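Local coordinates for protein NADPH Quinone Oxidoreductase (Streptococcus mutans, PDB 4F8Y) that probably catalyses the NADPH-dependent reduction of quinones such as menadione, using bound flavin-adenine dinucleotide as its redox cofactor, at residues T32-F43 against M64-W73. Numbering follows the deposited sequence.
Sequences TVSTLDLYAEHF and MEKYRDLVTW
Y67 places its CG beside its own backbone N (chi1 -51°), and the ring runs from helix 65-73 toward E41. K66 has CG trans to its N and a straight chain beyond it, which carries NZ to the same carboxylate. Two donors therefore grip E41 OE1: Y67 OH at 2.6 Å and K66 NZ at 2.7 Å. The lysine uses the syn lone pair of OE1 and completes a salt bridge. The tyrosine meets OE1 from above the carboxylate plane, which stands 84° to the phenol ring. The lysine charge probably makes E41 easier to keep ionised. A water donates to both Y67 OH and E41 O, so it links the ring end to the turn of residues 39-42. F43 points its edge at one face of Y67 in a T-shaped stack, with centroids 5.1 Å apart. On the opposite face lies K66 CD. M64 SD lies 4.5 Å from the F43 ring centroid, an oblique Met-aromatic contact. The segments belong to the flavodoxin-like fold: helix 65-73 packs against strand 32-37, running roughly antiparallel to it. Within this chain that strand is an edge strand of the parallel sheet, next to strand 2-7. L36, S34 and T32 point from this strand toward the helix. L36 CD1 touches the Y67 ring edge at CE1 (3.5 Å), and CD2 reaches L70 CD1. L36 also packs on F95 of helix 90-99. S34 OG sits 3.6 Å from L70 CD2 and also near W73 CZ3; it is buried without a hydrogen-bonding partner. T32 CG2 meets the edge of the W73 indole at CZ2 (3.7 Å), and K2 makes a cation-pi contact with that indole.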
loop_
_atom_site.group_PDB
_atom_site.type_symbol
_atom_site.label_atom_id
_atom_site.label_comp_id
_atom_site.label_asym_id
_atom_site.label_seq_id
_atom_site.Cartn_x
_atom_site.Cartn_y
_atom_site.Cartn_z
ATOM N N THR A 32 -18.933 1.993 22.105
ATOM C CA THR A 32 -19.486 0.934 21.253
ATOM C C THR A 32 -18.411 0.564 20.234
ATOM O O THR A 32 -18.054 1.378 19.396
ATOM C CB THR A 32 -20.767 1.397 20.508
ATOM O OG1 THR A 32 -21.747 1.845 21.453
ATOM C CG2 THR A 32 -21.359 0.271 19.684
ATOM N N VAL A 33 -17.879 -0.650 20.314
ATOM C CA VAL A 33 -16.708 -1.011 19.516
ATOM C C VAL A 33 -17.024 -2.078 18.466
ATOM O O VAL A 33 -17.608 -3.113 18.775
ATOM C CB VAL A 33 -15.546 -1.522 20.413
ATOM C CG1 VAL A 33 -14.303 -1.840 19.575
ATOM C CG2 VAL A 33 -15.224 -0.517 21.522
ATOM N N SER A 34 -16.638 -1.827 17.220
ATOM C CA SER A 34 -16.779 -2.839 16.178
ATOM C C SER A 34 -15.440 -3.135 15.475
ATOM O O SER A 34 -14.706 -2.222 15.077
ATOM C CB SER A 34 -17.881 -2.458 15.180
ATOM O OG SER A 34 -17.371 -1.715 14.088
ATOM N N THR A 35 -15.121 -4.422 15.359
ATOM C CA THR A 35 -13.868 -4.859 14.754
ATOM C C THR A 35 -14.085 -5.329 13.308
ATOM O O THR A 35 -14.988 -6.125 13.017
ATOM C CB THR A 35 -13.190 -5.986 15.584
ATOM O OG1 THR A 35 -12.862 -5.503 16.898
ATOM C CG2 THR A 35 -11.919 -6.474 14.893
ATOM N N LEU A 36 -13.262 -4.812 12.406
ATOM C CA LEU A 36 -13.281 -5.235 11.020
ATOM C C LEU A 36 -11.990 -6.012 10.720
ATOM O O LEU A 36 -10.917 -5.438 10.504
ATOM C CB LEU A 36 -13.439 -4.022 10.100
ATOM C CG LEU A 36 -13.341 -4.287 8.610
ATOM C CD1 LEU A 36 -14.355 -5.340 8.202
ATOM C CD2 LEU A 36 -13.523 -2.979 7.844
ATOM N N ASP A 37 -12.099 -7.333 10.752
ATOM C CA ASP A 37 -10.991 -8.201 10.403
ATOM C C ASP A 37 -11.015 -8.378 8.881
ATOM O O ASP A 37 -11.786 -9.189 8.343
ATOM C CB ASP A 37 -11.148 -9.536 11.140
ATOM C CG ASP A 37 -9.922 -10.425 11.037
ATOM O OD1 ASP A 37 -9.191 -10.359 10.034
ATOM O OD2 ASP A 37 -9.702 -11.224 11.964
ATOM N N LEU A 38 -10.200 -7.592 8.181
ATOM C CA LEU A 38 -10.204 -7.621 6.719
ATOM C C LEU A 38 -9.925 -9.033 6.177
ATOM O O LEU A 38 -10.528 -9.460 5.186
ATOM C CB LEU A 38 -9.208 -6.600 6.152
ATOM C CG LEU A 38 -9.465 -5.133 6.488
ATOM C CD1 LEU A 38 -8.355 -4.260 5.931
ATOM C CD2 LEU A 38 -10.821 -4.693 5.978
ATOM N N TYR A 39 -9.022 -9.759 6.834
ATOM C CA TYR A 39 -8.669 -11.113 6.404
ATOM C C TYR A 39 -9.792 -12.120 6.655
ATOM O O TYR A 39 -10.072 -12.978 5.818
ATOM C CB TYR A 39 -7.363 -11.572 7.068
ATOM C CG TYR A 39 -6.126 -11.234 6.261
ATOM C CD1 TYR A 39 -5.653 -12.110 5.295
ATOM C CD2 TYR A 39 -5.440 -10.038 6.455
ATOM C CE1 TYR A 39 -4.531 -11.811 4.544
ATOM C CE2 TYR A 39 -4.315 -9.732 5.716
ATOM C CZ TYR A 39 -3.865 -10.624 4.755
ATOM O OH TYR A 39 -2.744 -10.342 4.000
ATOM N N ALA A 40 -10.425 -12.011 7.816
ATOM C CA ALA A 40 -11.586 -12.831 8.156
ATOM C C ALA A 40 -12.789 -12.501 7.278
ATOM O O ALA A 40 -13.647 -13.354 7.061
ATOM C CB ALA A 40 -11.942 -12.662 9.629
ATOM N N GLU A 41 -12.842 -11.264 6.778
ATOM C CA GLU A 41 -13.920 -10.809 5.895
ATOM C C GLU A 41 -13.699 -11.246 4.451
ATOM O O GLU A 41 -14.591 -11.093 3.612
ATOM C CB GLU A 41 -14.051 -9.283 5.950
ATOM C CG GLU A 41 -14.554 -8.762 7.289
ATOM C CD GLU A 41 -16.049 -8.524 7.301
ATOM O OE1 GLU A 41 -16.492 -7.599 6.601
ATOM O OE2 GLU A 41 -16.779 -9.245 8.012
ATOM N N HIS A 42 -12.518 -11.797 4.176
ATOM C CA HIS A 42 -12.097 -12.128 2.814
ATOM C C HIS A 42 -12.209 -10.886 1.930
ATOM O O HIS A 42 -12.630 -10.967 0.765
ATOM C CB HIS A 42 -12.934 -13.263 2.212
ATOM C CG HIS A 42 -13.418 -14.270 3.213
ATOM N ND1 HIS A 42 -12.569 -15.126 3.883
ATOM C CD2 HIS A 42 -14.670 -14.571 3.637
ATOM C CE1 HIS A 42 -13.277 -15.900 4.689
ATOM N NE2 HIS A 42 -14.554 -15.587 4.556
ATOM N N PHE A 43 -11.839 -9.736 2.491
ATOM C CA PHE A 43 -11.935 -8.463 1.783
ATOM C C PHE A 43 -11.182 -8.499 0.454
ATOM O O PHE A 43 -10.020 -8.915 0.386
ATOM C CB PHE A 43 -11.432 -7.310 2.655
ATOM C CG PHE A 43 -11.686 -5.950 2.067
ATOM C CD1 PHE A 43 -12.945 -5.383 2.124
ATOM C CD2 PHE A 43 -10.663 -5.235 1.463
ATOM C CE1 PHE A 43 -13.186 -4.124 1.574
ATOM C CE2 PHE A 43 -10.893 -3.986 0.913
ATOM C CZ PHE A 43 -12.155 -3.428 0.970
ATOM N N MET A 64 -19.027 -2.558 -1.344
ATOM C CA MET A 64 -18.301 -1.712 -0.400
ATOM C C MET A 64 -19.217 -0.923 0.520
ATOM O O MET A 64 -18.740 -0.178 1.381
ATOM C CB MET A 64 -17.363 -0.758 -1.143
ATOM C CG MET A 64 -16.169 -1.444 -1.794
ATOM S SD MET A 64 -15.096 -2.278 -0.603
ATOM C CE MET A 64 -15.589 -3.991 -0.825
ATOM N N GLU A 65 -20.528 -1.091 0.349
ATOM C CA GLU A 65 -21.470 -0.320 1.144
ATOM C C GLU A 65 -21.365 -0.637 2.633
ATOM O O GLU A 65 -21.470 0.262 3.477
ATOM C CB GLU A 65 -22.900 -0.523 0.685
ATOM C CG GLU A 65 -23.845 0.220 1.604
ATOM C CD GLU A 65 -25.269 0.212 1.138
ATOM O OE1 GLU A 65 -25.613 -0.593 0.241
ATOM O OE2 GLU A 65 -26.045 1.020 1.683
ATOM N N LYS A 66 -21.171 -1.916 2.946
ATOM C CA LYS A 66 -20.970 -2.355 4.320
ATOM C C LYS A 66 -19.834 -1.561 4.967
ATOM O O LYS A 66 -19.919 -1.140 6.134
ATOM C CB LYS A 66 -20.636 -3.853 4.354
ATOM C CG LYS A 66 -20.595 -4.426 5.761
ATOM C CD LYS A 66 -19.850 -5.740 5.854
ATOM C CE LYS A 66 -19.558 -6.049 7.321
ATOM N NZ LYS A 66 -19.052 -7.431 7.556
ATOM N N TYR A 67 -18.778 -1.349 4.188
ATOM C CA TYR A 67 -17.550 -0.747 4.695
ATOM C C TYR A 67 -17.555 0.787 4.684
ATOM O O TYR A 67 -16.875 1.405 5.502
ATOM C CB TYR A 67 -16.336 -1.343 3.976
ATOM C CG TYR A 67 -16.354 -2.858 4.000
ATOM C CD1 TYR A 67 -16.062 -3.559 5.167
ATOM C CD2 TYR A 67 -16.684 -3.590 2.868
ATOM C CE1 TYR A 67 -16.083 -4.944 5.200
ATOM C CE2 TYR A 67 -16.717 -4.967 2.893
ATOM C CZ TYR A 67 -16.412 -5.637 4.062
ATOM O OH TYR A 67 -16.439 -7.010 4.090
ATOM N N ARG A 68 -18.333 1.400 3.791
ATOM C CA ARG A 68 -18.573 2.839 3.872
ATOM C C ARG A 68 -19.368 3.155 5.133
ATOM O O ARG A 68 -19.049 4.086 5.870
ATOM C CB ARG A 68 -19.351 3.342 2.661
ATOM C CG ARG A 68 -18.537 3.431 1.378
ATOM C CD ARG A 68 -19.269 4.225 0.297
ATOM N NE ARG A 68 -20.499 3.573 -0.136
ATOM C CZ ARG A 68 -20.569 2.635 -1.077
ATOM N NH1 ARG A 68 -19.473 2.223 -1.703
ATOM N NH2 ARG A 68 -21.742 2.109 -1.396
ATOM N N ASP A 69 -20.408 2.369 5.377
ATOM C CA ASP A 69 -21.301 2.610 6.509
ATOM C C ASP A 69 -20.597 2.468 7.861
ATOM O O ASP A 69 -20.932 3.181 8.812
ATOM C CB ASP A 69 -22.517 1.686 6.436
ATOM C CG ASP A 69 -23.510 2.111 5.367
ATOM O OD1 ASP A 69 -23.432 3.270 4.908
ATOM O OD2 ASP A 69 -24.369 1.284 4.990
ATOM N N LEU A 70 -19.632 1.547 7.945
ATOM C CA LEU A 70 -18.796 1.389 9.145
ATOM C C LEU A 70 -17.957 2.654 9.402
ATOM O O LEU A 70 -17.903 3.181 10.526
ATOM C CB LEU A 70 -17.881 0.161 9.009
ATOM C CG LEU A 70 -18.451 -1.225 9.331
ATOM C CD1 LEU A 70 -17.469 -2.317 8.926
ATOM C CD2 LEU A 70 -18.798 -1.345 10.826
ATOM N N VAL A 71 -17.312 3.150 8.349
ATOM C CA VAL A 71 -16.542 4.389 8.459
ATOM C C VAL A 71 -17.405 5.564 8.910
ATOM O O VAL A 71 -17.022 6.302 9.804
ATOM C CB VAL A 71 -15.821 4.740 7.145
ATOM C CG1 VAL A 71 -15.235 6.146 7.224
ATOM C CG2 VAL A 71 -14.740 3.713 6.859
ATOM N N THR A 72 -18.576 5.719 8.303
ATOM C CA THR A 72 -19.473 6.822 8.645
ATOM C C THR A 72 -19.935 6.742 10.101
ATOM O O THR A 72 -20.055 7.756 10.792
ATOM C CB THR A 72 -20.712 6.848 7.719
ATOM O OG1 THR A 72 -20.295 7.020 6.353
ATOM C CG2 THR A 72 -21.666 7.980 8.129
ATOM N N TRP A 73 -20.190 5.524 10.552
ATOM C CA TRP A 73 -20.656 5.261 11.908
ATOM C C TRP A 73 -19.595 5.643 12.960
ATOM O O TRP A 73 -19.905 6.267 13.976
ATOM C CB TRP A 73 -21.067 3.780 11.990
ATOM C CG TRP A 73 -21.247 3.178 13.357
ATOM C CD1 TRP A 73 -22.407 3.091 14.074
ATOM C CD2 TRP A 73 -20.240 2.527 14.144
ATOM N NE1 TRP A 73 -22.178 2.447 15.270
ATOM C CE2 TRP A 73 -20.857 2.091 15.336
ATOM C CE3 TRP A 73 -18.870 2.286 13.963
ATOM C CZ2 TRP A 73 -20.154 1.422 16.337
ATOM C CZ3 TRP A 73 -18.175 1.621 14.963
ATOM C CH2 TRP A 73 -18.819 1.193 16.130
HETATM O O HOH W 1 -15.112 -8.530 2.508
#